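PDB 3SHP: putative acetyltransferase Sthe_0691 from Sphaerobacter thermophilus, which probably transfers an acetyl group from acetyl-coenzyme A, as GNAT-type acetyltransferases do, to an acceptor that remains unidentified. Local coordinates for residues 13-18 against 63-68; 57-62 against 77-82; 97-102 against 128-133; 146-151 against 159-164. All blocks are in the same frame, centred on the assembly; numbering follows the deposited sequence.

Interaction 1: residues 13-18 against 63-68; sequences TVYLRA and AIVRRS
Val65 lies under the ring of Tyr15, and its three side-chain carbons divide the work between two partners. CB sits over one ring face, 3.9 Å from the centroid of the Tyr15 ring and 14° off its normal, which meets the geometry of a CH-pi contact. From there CG1, anti to the backbone N, runs on beneath the phenol end and comes 3.6 Å from Tyr15 CZ. The other branch, CG2, turns to Arg17 and touches its NE at 3.7 Å, on a face of the guanidinium group that Ala63 CB also covers. The tyrosine ring reaches over Val65 because its CG stands between the backbone N and the carbonyl carbon (chi1 66°). At the rim of that ring, in its plane, Arg67 CG approaches CD2 of Tyr15. The polar ends find their main partners elsewhere: Tyr15 OH in Glu70, Arg17 in Asp23, Arg67 in the carbonyl of Gly11.

Val14 and Leu16 point to the other side of the sheet, with Ile64 between them; its CG2 meets Val14 CB at 3.8 Å and its CG1 meets Leu16 CD1 at 3.9 Å. Helix 98-116 lies against this side through Leu101, Ala105 and Val109.

The backbone fixes the register. Tyr15 N to Val65 O measures 2.8 Å, Val65 N to Tyr15 O 2.7 Å, and Arg67 N bonds to Thr13 O beyond the last strand pair. With axes at 147° this is a twisted antiparallel pairing; strand 14-18 is held between strands 9-10 and 58-66, near the N-terminal end of a sheet consistent with the GNAT fold.

Interaction 2: residues 57-62 against 77-82; sequences ARWHLL and RIEFGK. With SRT (S,R meso-tartaric acid), chain C.
The carbonyl oxygen of Trp59 takes the shortest polar bond here, from hydroxyl O2 of the bound meso-tartaric acid at 2.6 Å. Trp59 N reaches O11 of the same ligand at 3.1 Å with a nearly straight N-H (169°), and both backbone groups can serve the ligand because Trp59 belongs to a non-hydrogen-bonded pair of the antiparallel hairpin 58-66/72-80. Asp97 of a neighbouring subunit also bonds the ligand. The cross-strand mate of Trp59 is Glu79, while the neighbouring pairs, Arg58 with Phe80 and His60 with Ile78, carry the backbone bonds between the strands, among them His60 N to Ile78 O at 2.8 Å.

The indole lies flat against Glu79. Glu79 CB stands over the six-membered ring, 4.0 Å from the centroid of that Trp59 ring, and the carboxylate is stacked at 18° to the ring plane, its extended chain starting anti to the backbone N. The acid end goes on to Arg149 of another neighbouring subunit and to Ala39 N. Arg77 CD meets the rim of the indole in its plane, 3.7 Å from Trp59 CZ3, while Phe35, also of the ligand pocket, packs edge-to-face with Trp59. With the indole of Trp59 cut back to an alanine, Glu79 would probably lose the ring face under its aliphatic chain and Arg77 CD its edge contact.

On the other side of the sheet Ile78 and Phe80 lie against Trp112 and Leu113 of helix 98-116. There the His60 and Phe80 rings meet rim to rim with planes 63° apart, and His60 CD2 comes within 3.6 Å of Phe80 CE1.

Interaction 3: residues 97-102 against 128-133; sequences DADVLR and ADEQRT
Asp99 and Arg102 both start with CG anti to the backbone N (chi1 -167° and -164°), which sends them off helix 98-116 to the beginning of helix 131-139, where Thr133 turns OG1 toward them. Three donors grip Asp99 OD1. Thr133 OG1 donates to it at 2.6 Å, nearly in line with the carboxylate C-O bond; Thr133 N approaches on the syn side at 3.3 Å; and Arg102 NH2 comes from the anti side at 3.0 Å, completing a salt bridge. Asp99 OD2 takes Arg132 N at 2.9 Å, so the carboxylate receives backbone N-H groups from the first turn of the second helix, whose dipole probably favours a negative charge there.

Arg102 NE closes the circuit on Thr133 OG1 at 3.0 Å, within its own guanidinium plane. Glu130, at the N-cap position, stacks over one face of that group with planes 16° apart; its OE1 lies well out of the guanidinium plane near Arg102 NH1, so this salt bridge rests on charge alone. Glu130 OE2 accepts from Ala127 N, and OE1 also pairs with Arg154 and with Lys47 of a neighbouring subunit. An asparagine in place of Asp99 would probably cost Arg102 its charged mate on this helix and leave some of the gathered N-H donors without an acceptor.

Val100 CG2 lies alongside Arg132 CD. Arg102 also rests on Phe89 and Met91 of strand 84-91, while Thr133 packs on Ala103 and Leu106, fitting helix 131-139 beside helix 98-116.

Interaction 4: residues 146-151 against 159-164; sequences VRMREA and VDLLIY
Asp160, Val146 and Leu161 have the largest buried areas of this contact, and each marks a different part of it. The carboxylate of Asp160 is shared. OD2 receives Arg147 NH1 at 2.9 Å, a salt bridge lying in the guanidinium plane and nearly in line with the C-O bond, although the two flat groups stand 79° apart. OD1 takes the backbone N of Glu150 at 3.0 Å from the anti side, so one aspartate pins both the strand and the type II turn from Met148 to Ala151. Arg147 bends at chi3 (-56°) to present NH1, and its NH2 goes to Leu46 O of a neighbouring subunit.

Val146 lies alongside Ile163, with CB 3.6 Å from Ile163 CG1. On the same side of the sheet Leu161 touches two residues: its CD2 is 3.9 Å from SE of selenomethionine Met148, and its CB faces Ala151 CB.

Backbone bonds set the pairing, Met148 N to Leu161 O at 2.8 Å and Ile163 N to Val146 O at 3.0 Å. These strands, their axes at 157°, form the C-terminal antiparallel pair of a GNAT-like sheet, which here runs on into the neighbouring subunit through Arg147.

How the interactions relate
From the N terminus, interaction 1 brings strand 14-18 back to the later part of strand 58-66, closing a loop of 44 residues. Interaction 2 starts within that loop, at 57-62, and ends beyond it at 77-82, so the two cross; they share strand 58-66 and touch where Leu62 packs against Leu16 and Arg17. Interaction 3 follows in series, closing the path through helix 98-116 and strand 121-127 at the start of helix 131-139, and meets interaction 1 through Leu101 on Thr13 and Val14. Interaction 4 comes last and closes the seven residues between 151 and 159, which include strand 153-154. Its centre lies about 27 Å from that of interaction 1, in the same sheet, and it touches interaction 3 between Ala128 and Asp160.

Interaction 1: residues 13-18 against 63-68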
# COMPACT_ATOMS: atom_id res chain seq x y z
N THR A 13 4.11 -18.85 -36.52
CA THR A 13 5.01 -18.37 -35.48
C THR A 13 4.71 -18.92 -34.10
O THR A 13 5.65 -19.25 -33.36
CB THR A 13 4.97 -16.83 -35.39
OG1 THR A 13 5.11 -16.31 -36.71
CG2 THR A 13 6.11 -16.34 -34.57
N VAL A 14 3.43 -18.97 -33.74
CA VAL A 14 3.03 -19.43 -32.42
C VAL A 14 2.01 -20.57 -32.47
O VAL A 14 1.34 -20.77 -33.48
CB VAL A 14 2.41 -18.28 -31.58
CG1 VAL A 14 3.39 -17.07 -31.49
CG2 VAL A 14 1.06 -17.89 -32.14
N TYR A 15 1.88 -21.30 -31.37
CA TYR A 15 0.77 -22.19 -31.22
C TYR A 15 0.15 -22.03 -29.87
O TYR A 15 0.79 -21.51 -28.95
CB TYR A 15 1.14 -23.65 -31.49
CG TYR A 15 2.10 -24.30 -30.54
CD1 TYR A 15 1.65 -25.08 -29.47
CD2 TYR A 15 3.47 -24.20 -30.75
CE1 TYR A 15 2.54 -25.71 -28.61
CE2 TYR A 15 4.36 -24.82 -29.91
CZ TYR A 15 3.89 -25.57 -28.84
OH TYR A 15 4.83 -26.19 -28.01
N LEU A 16 -1.12 -22.42 -29.78
CA LEU A 16 -1.90 -22.34 -28.57
C LEU A 16 -2.19 -23.74 -28.09
O LEU A 16 -2.50 -24.64 -28.88
CB LEU A 16 -3.22 -21.59 -28.83
CG LEU A 16 -3.19 -20.05 -28.83
CD1 LEU A 16 -2.01 -19.46 -29.55
CD2 LEU A 16 -4.45 -19.52 -29.47
N ARG A 17 -2.07 -23.91 -26.78
CA ARG A 17 -2.37 -25.17 -26.13
C ARG A 17 -2.80 -24.81 -24.71
O ARG A 17 -2.57 -23.71 -24.27
CB ARG A 17 -1.12 -26.06 -26.08
CG ARG A 17 0.15 -25.37 -25.45
CD ARG A 17 1.06 -26.41 -24.79
NE ARG A 17 2.28 -25.82 -24.25
CZ ARG A 17 2.40 -25.25 -23.04
NH1 ARG A 17 1.36 -25.18 -22.20
NH2 ARG A 17 3.59 -24.75 -22.68
N ALA A 18 -3.42 -25.74 -24.00
CA ALA A 18 -3.82 -25.53 -22.62
C ALA A 18 -2.63 -25.07 -21.79
O ALA A 18 -1.55 -25.66 -21.84
CB ALA A 18 -4.46 -26.81 -22.03
N ALA A 63 -1.98 -21.18 -23.31
CA ALA A 63 -0.66 -20.61 -23.46
C ALA A 63 -0.42 -20.26 -24.90
O ALA A 63 -0.82 -21.01 -25.82
CB ALA A 63 0.38 -21.62 -23.02
N ILE A 64 0.24 -19.14 -25.14
CA ILE A 64 0.67 -18.83 -26.50
C ILE A 64 2.17 -19.16 -26.53
O ILE A 64 2.95 -18.62 -25.74
CB ILE A 64 0.43 -17.36 -26.83
CG1 ILE A 64 -1.07 -17.01 -26.66
CG2 ILE A 64 0.97 -17.02 -28.25
CD1 ILE A 64 -1.35 -15.48 -26.69
N VAL A 65 2.56 -20.06 -27.43
CA VAL A 65 3.90 -20.63 -27.38
C VAL A 65 4.62 -20.31 -28.68
O VAL A 65 4.12 -20.61 -29.76
CB VAL A 65 3.87 -22.18 -27.15
CG1 VAL A 65 5.28 -22.76 -27.07
CG2 VAL A 65 3.05 -22.57 -25.89
N ARG A 66 5.80 -19.70 -28.57
CA ARG A 66 6.59 -19.41 -29.75
C ARG A 66 7.23 -20.68 -30.24
O ARG A 66 7.97 -21.33 -29.50
CB ARG A 66 7.64 -18.33 -29.50
CG ARG A 66 8.32 -17.84 -30.76
CD ARG A 66 9.11 -16.58 -30.53
NE ARG A 66 10.00 -16.66 -29.36
CZ ARG A 66 10.51 -15.61 -28.73
NH1 ARG A 66 11.30 -15.79 -27.68
NH2 ARG A 66 10.24 -14.38 -29.15
N ARG A 67 6.94 -21.03 -31.49
CA ARG A 67 7.44 -22.23 -32.13
C ARG A 67 8.98 -22.32 -32.19
O ARG A 67 9.54 -23.36 -31.84
CB ARG A 67 6.82 -22.36 -33.55
CG ARG A 67 5.24 -22.48 -33.54
CD ARG A 67 4.64 -22.63 -34.93
NE ARG A 67 5.37 -23.62 -35.71
CZ ARG A 67 5.36 -23.70 -37.04
NH1 ARG A 67 4.64 -22.87 -37.78
NH2 ARG A 67 6.09 -24.65 -37.65
N SER A 68 9.66 -21.26 -32.62
CA SER A 68 11.14 -21.33 -32.78
C SER A 68 11.86 -21.80 -31.52
O SER A 68 12.77 -22.61 -31.61
CB SER A 68 11.73 -20.01 -33.28
OG SER A 68 11.38 -18.94 -32.41
O HOH W 1 8.40 -19.18 -33.92

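Interaction 2: residues 57-62 against 77-82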
# COMPACT_ATOMS: atom_id res chain seq x y z
N ALA A 57 -20.50 -21.20 -15.38
CA ALA A 57 -19.43 -20.53 -16.11
C ALA A 57 -18.18 -21.43 -16.17
O ALA A 57 -17.88 -22.17 -15.22
CB ALA A 57 -19.11 -19.21 -15.46
N ARG A 58 -17.47 -21.38 -17.30
CA ARG A 58 -16.26 -22.19 -17.45
C ARG A 58 -15.11 -21.29 -17.92
O ARG A 58 -15.22 -20.63 -18.95
CB ARG A 58 -16.48 -23.38 -18.41
CG ARG A 58 -17.44 -24.50 -17.87
CD ARG A 58 -16.90 -25.17 -16.57
NE ARG A 58 -17.78 -26.20 -16.01
CZ ARG A 58 -18.60 -26.04 -14.96
NH1 ARG A 58 -18.69 -24.87 -14.30
NH2 ARG A 58 -19.34 -27.07 -14.55
N TRP A 59 -14.04 -21.26 -17.15
CA TRP A 59 -12.86 -20.47 -17.46
C TRP A 59 -11.75 -21.35 -17.98
O TRP A 59 -11.54 -22.48 -17.50
CB TRP A 59 -12.34 -19.73 -16.24
CG TRP A 59 -13.24 -18.68 -15.68
CD1 TRP A 59 -14.42 -18.87 -15.00
CD2 TRP A 59 -12.99 -17.28 -15.68
NE1 TRP A 59 -14.93 -17.65 -14.60
CE2 TRP A 59 -14.07 -16.66 -14.99
CE3 TRP A 59 -11.98 -16.47 -16.20
CZ2 TRP A 59 -14.15 -15.28 -14.82
CZ3 TRP A 59 -12.06 -15.10 -16.02
CH2 TRP A 59 -13.13 -14.52 -15.34
N HIS A 60 -11.01 -20.82 -18.94
CA HIS A 60 -9.91 -21.57 -19.51
C HIS A 60 -8.74 -20.67 -19.76
O HIS A 60 -8.89 -19.44 -19.89
CB HIS A 60 -10.36 -22.28 -20.79
CG HIS A 60 -11.43 -23.30 -20.54
ND1 HIS A 60 -11.17 -24.53 -19.99
CD2 HIS A 60 -12.78 -23.23 -20.72
CE1 HIS A 60 -12.31 -25.20 -19.85
NE2 HIS A 60 -13.30 -24.43 -20.30
N LEU A 61 -7.57 -21.29 -19.81
CA LEU A 61 -6.35 -20.59 -20.12
C LEU A 61 -5.58 -21.31 -21.20
O LEU A 61 -5.30 -22.50 -21.05
CB LEU A 61 -5.48 -20.56 -18.88
CG LEU A 61 -5.63 -19.38 -17.96
CD1 LEU A 61 -4.72 -19.64 -16.73
CD2 LEU A 61 -5.25 -18.10 -18.70
N LEU A 62 -5.24 -20.59 -22.27
CA LEU A 62 -4.41 -21.11 -23.32
C LEU A 62 -3.06 -20.41 -23.25
O LEU A 62 -3.00 -19.18 -23.13
CB LEU A 62 -5.06 -20.88 -24.69
CG LEU A 62 -6.42 -21.54 -24.96
CD1 LEU A 62 -6.89 -21.19 -26.36
CD2 LEU A 62 -6.34 -23.07 -24.80
N ARG A 77 -6.85 -15.64 -21.96
CA ARG A 77 -7.84 -16.02 -20.95
C ARG A 77 -9.25 -16.02 -21.52
O ARG A 77 -9.71 -15.03 -22.07
CB ARG A 77 -7.76 -15.13 -19.72
CG ARG A 77 -8.57 -15.74 -18.59
CD ARG A 77 -8.58 -14.88 -17.33
NE ARG A 77 -7.29 -14.77 -16.66
CZ ARG A 77 -6.82 -15.65 -15.77
NH1 ARG A 77 -7.53 -16.74 -15.43
NH2 ARG A 77 -5.63 -15.42 -15.19
N ILE A 78 -9.93 -17.15 -21.40
CA ILE A 78 -11.24 -17.26 -21.96
C ILE A 78 -12.27 -17.56 -20.87
O ILE A 78 -12.03 -18.41 -20.00
CB ILE A 78 -11.30 -18.40 -23.02
CG1 ILE A 78 -10.23 -18.21 -24.10
CG2 ILE A 78 -12.70 -18.47 -23.63
CD1 ILE A 78 -9.99 -19.48 -24.95
N GLU A 79 -13.43 -16.90 -20.95
CA GLU A 79 -14.53 -17.17 -20.03
C GLU A 79 -15.80 -17.52 -20.82
O GLU A 79 -16.28 -16.70 -21.60
CB GLU A 79 -14.74 -15.96 -19.09
CG GLU A 79 -16.02 -16.01 -18.26
CD GLU A 79 -16.58 -14.63 -17.88
OE1 GLU A 79 -16.16 -13.59 -18.46
OE2 GLU A 79 -17.47 -14.60 -17.00
N PHE A 80 -16.29 -18.74 -20.66
CA PHE A 80 -17.54 -19.12 -21.32
C PHE A 80 -18.71 -18.86 -20.40
O PHE A 80 -18.63 -19.11 -19.18
CB PHE A 80 -17.57 -20.61 -21.74
CG PHE A 80 -16.62 -20.96 -22.84
CD1 PHE A 80 -15.51 -21.75 -22.59
CD2 PHE A 80 -16.83 -20.49 -24.14
CE1 PHE A 80 -14.61 -22.07 -23.59
CE2 PHE A 80 -15.92 -20.81 -25.17
CZ PHE A 80 -14.81 -21.60 -24.89
N GLY A 81 -19.79 -18.36 -20.97
CA GLY A 81 -21.09 -18.43 -20.32
C GLY A 81 -21.91 -19.50 -21.05
O GLY A 81 -21.37 -20.39 -21.68
N LYS A 82 -23.23 -19.40 -21.00
CA LYS A 82 -24.05 -20.39 -21.68
C LYS A 82 -23.87 -20.34 -23.19
O LYS A 82 -23.60 -21.37 -23.81
CB LYS A 82 -25.52 -20.24 -21.30
CG LYS A 82 -26.42 -21.33 -21.84
CD LYS A 82 -27.81 -21.24 -21.21
CE LYS A 82 -28.50 -19.88 -21.47
NZ LYS A 82 -29.69 -19.59 -20.55
O1 SRT C . -13.59 -22.64 -12.53
O11 SRT C . -13.63 -23.08 -14.65
C1 SRT C . -12.99 -22.80 -13.61
C2 SRT C . -11.46 -22.62 -13.62
O2 SRT C . -10.94 -22.39 -14.94
C3 SRT C . -10.68 -23.82 -13.08
O3 SRT C . -11.52 -24.69 -12.32
C4 SRT C . -9.47 -23.38 -12.27
O4 SRT C . -9.63 -22.75 -11.19
O41 SRT C . -8.33 -23.67 -12.70
O HOH W 2 -9.19 -18.71 -16.88

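Interaction 3: residues 97-102 against 128-133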
# COMPACT_ATOMS: atom_id res chain seq x y z
N ASP A 97 8.10 -7.53 -29.90
CA ASP A 97 6.93 -7.04 -30.64
C ASP A 97 5.72 -7.92 -30.29
O ASP A 97 5.36 -8.86 -30.99
CB ASP A 97 7.21 -7.06 -32.15
CG ASP A 97 6.09 -6.38 -32.99
OD1 ASP A 97 4.97 -6.08 -32.46
OD2 ASP A 97 6.36 -6.15 -34.20
N ALA A 98 5.11 -7.61 -29.16
CA ALA A 98 4.05 -8.40 -28.65
C ALA A 98 2.85 -8.43 -29.61
O ALA A 98 2.17 -9.45 -29.73
CB ALA A 98 3.68 -7.88 -27.30
N ASP A 99 2.63 -7.33 -30.33
CA ASP A 99 1.42 -7.16 -31.14
C ASP A 99 1.32 -8.17 -32.29
O ASP A 99 0.22 -8.65 -32.57
CB ASP A 99 1.34 -5.72 -31.67
CG ASP A 99 -0.04 -5.37 -32.26
OD1 ASP A 99 -1.10 -5.82 -31.77
OD2 ASP A 99 -0.03 -4.60 -33.23
N VAL A 100 2.45 -8.47 -32.95
CA VAL A 100 2.45 -9.45 -34.08
C VAL A 100 2.04 -10.83 -33.58
O VAL A 100 1.28 -11.54 -34.24
CB VAL A 100 3.87 -9.57 -34.77
CG1 VAL A 100 3.82 -10.54 -35.97
CG2 VAL A 100 4.38 -8.24 -35.27
N LEU A 101 2.54 -11.20 -32.41
CA LEU A 101 2.28 -12.52 -31.85
C LEU A 101 0.88 -12.60 -31.25
O LEU A 101 0.20 -13.61 -31.42
CB LEU A 101 3.35 -12.88 -30.80
CG LEU A 101 4.81 -12.89 -31.31
CD1 LEU A 101 5.76 -13.29 -30.21
CD2 LEU A 101 4.98 -13.85 -32.41
N ARG A 102 0.44 -11.56 -30.54
CA ARG A 102 -0.97 -11.44 -30.12
C ARG A 102 -1.96 -11.55 -31.28
O ARG A 102 -2.95 -12.25 -31.19
CB ARG A 102 -1.23 -10.12 -29.37
CG ARG A 102 -2.58 -10.13 -28.58
CD ARG A 102 -2.82 -8.82 -27.83
NE ARG A 102 -2.17 -7.74 -28.54
CZ ARG A 102 -1.22 -6.96 -28.01
NH1 ARG A 102 -0.87 -7.08 -26.74
NH2 ARG A 102 -0.66 -6.03 -28.77
N ALA A 128 -6.79 0.26 -28.31
CA ALA A 128 -6.90 0.98 -29.56
C ALA A 128 -5.57 1.14 -30.28
O ALA A 128 -5.59 1.40 -31.46
CB ALA A 128 -7.60 2.35 -29.36
N ASP A 129 -4.43 0.98 -29.61
CA ASP A 129 -3.13 1.12 -30.30
C ASP A 129 -2.58 -0.24 -30.75
O ASP A 129 -1.43 -0.33 -31.20
CB ASP A 129 -2.10 1.85 -29.41
CG ASP A 129 -1.94 1.18 -28.06
OD1 ASP A 129 -2.66 0.19 -27.83
OD2 ASP A 129 -1.13 1.64 -27.23
N GLU A 130 -3.36 -1.30 -30.56
CA GLU A 130 -2.90 -2.62 -30.97
C GLU A 130 -3.25 -2.94 -32.42
O GLU A 130 -4.11 -3.76 -32.72
CB GLU A 130 -3.36 -3.69 -29.96
CG GLU A 130 -2.58 -3.56 -28.66
CD GLU A 130 -3.22 -4.22 -27.42
OE1 GLU A 130 -2.59 -4.10 -26.33
OE2 GLU A 130 -4.31 -4.85 -27.51
N GLN A 131 -2.53 -2.27 -33.32
CA GLN A 131 -2.82 -2.24 -34.77
C GLN A 131 -3.08 -3.59 -35.42
O GLN A 131 -4.10 -3.81 -36.06
CB GLN A 131 -1.66 -1.58 -35.52
CG GLN A 131 -2.00 -0.30 -36.20
CD GLN A 131 -1.02 0.05 -37.33
OE1 GLN A 131 0.21 -0.15 -37.21
NE2 GLN A 131 -1.55 0.59 -38.43
N ARG A 132 -2.10 -4.47 -35.28
CA ARG A 132 -2.17 -5.78 -35.89
C ARG A 132 -3.28 -6.61 -35.27
O ARG A 132 -4.01 -7.29 -35.98
CB ARG A 132 -0.82 -6.46 -35.78
CG ARG A 132 0.24 -5.71 -36.56
CD ARG A 132 1.58 -6.35 -36.41
NE ARG A 132 2.66 -5.46 -36.85
CZ ARG A 132 3.09 -5.35 -38.11
NH1 ARG A 132 2.52 -6.06 -39.09
NH2 ARG A 132 4.09 -4.52 -38.39
N THR A 133 -3.41 -6.55 -33.95
CA THR A 133 -4.48 -7.27 -33.26
C THR A 133 -5.87 -6.74 -33.70
O THR A 133 -6.79 -7.52 -33.96
CB THR A 133 -4.29 -7.22 -31.73
OG1 THR A 133 -2.95 -7.65 -31.41
CG2 THR A 133 -5.29 -8.13 -31.01
O HOH W 3 3.10 -4.03 -34.67

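Interaction 4: residues 146-151 against 159-164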
# COMPACT_ATOMS: atom_id res chain seq x y z
N VAL A 146 -17.68 -1.45 -28.35
CA VAL A 146 -17.61 -0.63 -27.15
C VAL A 146 -16.30 0.11 -27.16
O VAL A 146 -15.27 -0.44 -27.55
CB VAL A 146 -17.71 -1.50 -25.85
CG1 VAL A 146 -17.57 -0.64 -24.57
CG2 VAL A 146 -19.02 -2.28 -25.82
N ARG A 147 -16.34 1.37 -26.75
CA ARG A 147 -15.15 2.16 -26.53
C ARG A 147 -15.05 2.50 -25.04
O ARG A 147 -16.03 2.99 -24.44
CB ARG A 147 -15.22 3.47 -27.32
CG ARG A 147 -13.96 4.31 -27.18
CD ARG A 147 -14.10 5.68 -27.85
NE ARG A 147 -14.45 5.63 -29.27
CZ ARG A 147 -13.58 5.47 -30.28
NH1 ARG A 147 -12.26 5.30 -30.04
NH2 ARG A 147 -14.02 5.46 -31.54
N MSE A 148 -13.90 2.22 -24.44
CA MSE A 148 -13.62 2.61 -23.07
C MSE A 148 -12.50 3.64 -23.13
O MSE A 148 -11.33 3.29 -23.30
CB MSE A 148 -13.22 1.39 -22.25
CG MSE A 148 -14.33 0.30 -22.19
SE MSE A 148 -13.88 -1.14 -20.95
CE MSE A 148 -13.73 -0.09 -19.29
N ARG A 149 -12.86 4.91 -23.02
CA ARG A 149 -11.89 6.00 -23.28
C ARG A 149 -10.77 6.05 -22.26
O ARG A 149 -11.01 6.11 -21.06
CB ARG A 149 -12.55 7.37 -23.46
CG ARG A 149 -13.34 7.47 -24.77
CD ARG A 149 -14.00 8.84 -25.00
NE ARG A 149 -15.09 9.11 -24.05
CZ ARG A 149 -15.02 9.99 -23.05
NH1 ARG A 149 -13.92 10.71 -22.88
NH2 ARG A 149 -16.05 10.17 -22.23
N GLU A 150 -9.56 5.99 -22.77
CA GLU A 150 -8.36 6.18 -21.97
C GLU A 150 -8.28 5.22 -20.83
O GLU A 150 -7.79 5.54 -19.76
CB GLU A 150 -8.31 7.61 -21.47
CG GLU A 150 -8.14 8.53 -22.64
CD GLU A 150 -7.55 9.78 -22.21
OE1 GLU A 150 -8.16 10.43 -21.34
OE2 GLU A 150 -6.47 10.10 -22.70
N ALA A 151 -8.77 4.01 -21.07
CA ALA A 151 -8.80 3.01 -20.03
C ALA A 151 -7.43 2.39 -19.81
O ALA A 151 -7.19 1.84 -18.73
CB ALA A 151 -9.83 1.93 -20.37
N VAL A 159 -4.58 5.11 -23.74
CA VAL A 159 -5.32 4.78 -24.94
C VAL A 159 -6.62 4.05 -24.59
O VAL A 159 -6.77 3.50 -23.50
CB VAL A 159 -4.50 3.94 -25.94
CG1 VAL A 159 -3.15 4.64 -26.26
CG2 VAL A 159 -4.30 2.54 -25.42
N ASP A 160 -7.56 4.06 -25.53
CA ASP A 160 -8.85 3.45 -25.29
C ASP A 160 -8.71 1.95 -25.25
O ASP A 160 -7.90 1.37 -25.97
CB ASP A 160 -9.86 3.80 -26.40
CG ASP A 160 -10.07 5.28 -26.57
OD1 ASP A 160 -9.63 6.09 -25.72
OD2 ASP A 160 -10.67 5.65 -27.59
N LEU A 161 -9.52 1.31 -24.42
CA LEU A 161 -9.76 -0.11 -24.59
C LEU A 161 -10.99 -0.27 -25.48
O LEU A 161 -12.04 0.34 -25.22
CB LEU A 161 -10.02 -0.79 -23.25
CG LEU A 161 -10.18 -2.32 -23.37
CD1 LEU A 161 -8.89 -2.93 -23.97
CD2 LEU A 161 -10.58 -2.99 -22.02
N LEU A 162 -10.87 -1.11 -26.51
CA LEU A 162 -11.97 -1.37 -27.40
C LEU A 162 -12.46 -2.77 -27.14
O LEU A 162 -11.66 -3.64 -26.82
CB LEU A 162 -11.53 -1.24 -28.86
CG LEU A 162 -10.92 0.11 -29.27
CD1 LEU A 162 -10.55 0.15 -30.77
CD2 LEU A 162 -11.90 1.19 -28.93
N ILE A 163 -13.77 -2.99 -27.28
CA ILE A 163 -14.34 -4.33 -27.18
C ILE A 163 -14.90 -4.71 -28.54
O ILE A 163 -15.83 -4.05 -29.05
CB ILE A 163 -15.49 -4.40 -26.17
CG1 ILE A 163 -15.09 -3.77 -24.83
CG2 ILE A 163 -15.98 -5.85 -26.03
CD1 ILE A 163 -14.02 -4.57 -24.05
N TYR A 164 -14.33 -5.76 -29.12
CA TYR A 164 -14.76 -6.26 -30.42
C TYR A 164 -15.66 -7.44 -30.19
O TYR A 164 -15.41 -8.25 -29.29
CB TYR A 164 -13.53 -6.68 -31.27
CG TYR A 164 -12.99 -5.55 -32.10
CD1 TYR A 164 -12.38 -4.44 -31.50
CD2 TYR A 164 -13.08 -5.57 -33.49
CE1 TYR A 164 -11.90 -3.39 -32.26
CE2 TYR A 164 -12.58 -4.52 -34.27
CZ TYR A 164 -11.98 -3.45 -33.64
OH TYR A 164 -11.47 -2.39 -34.37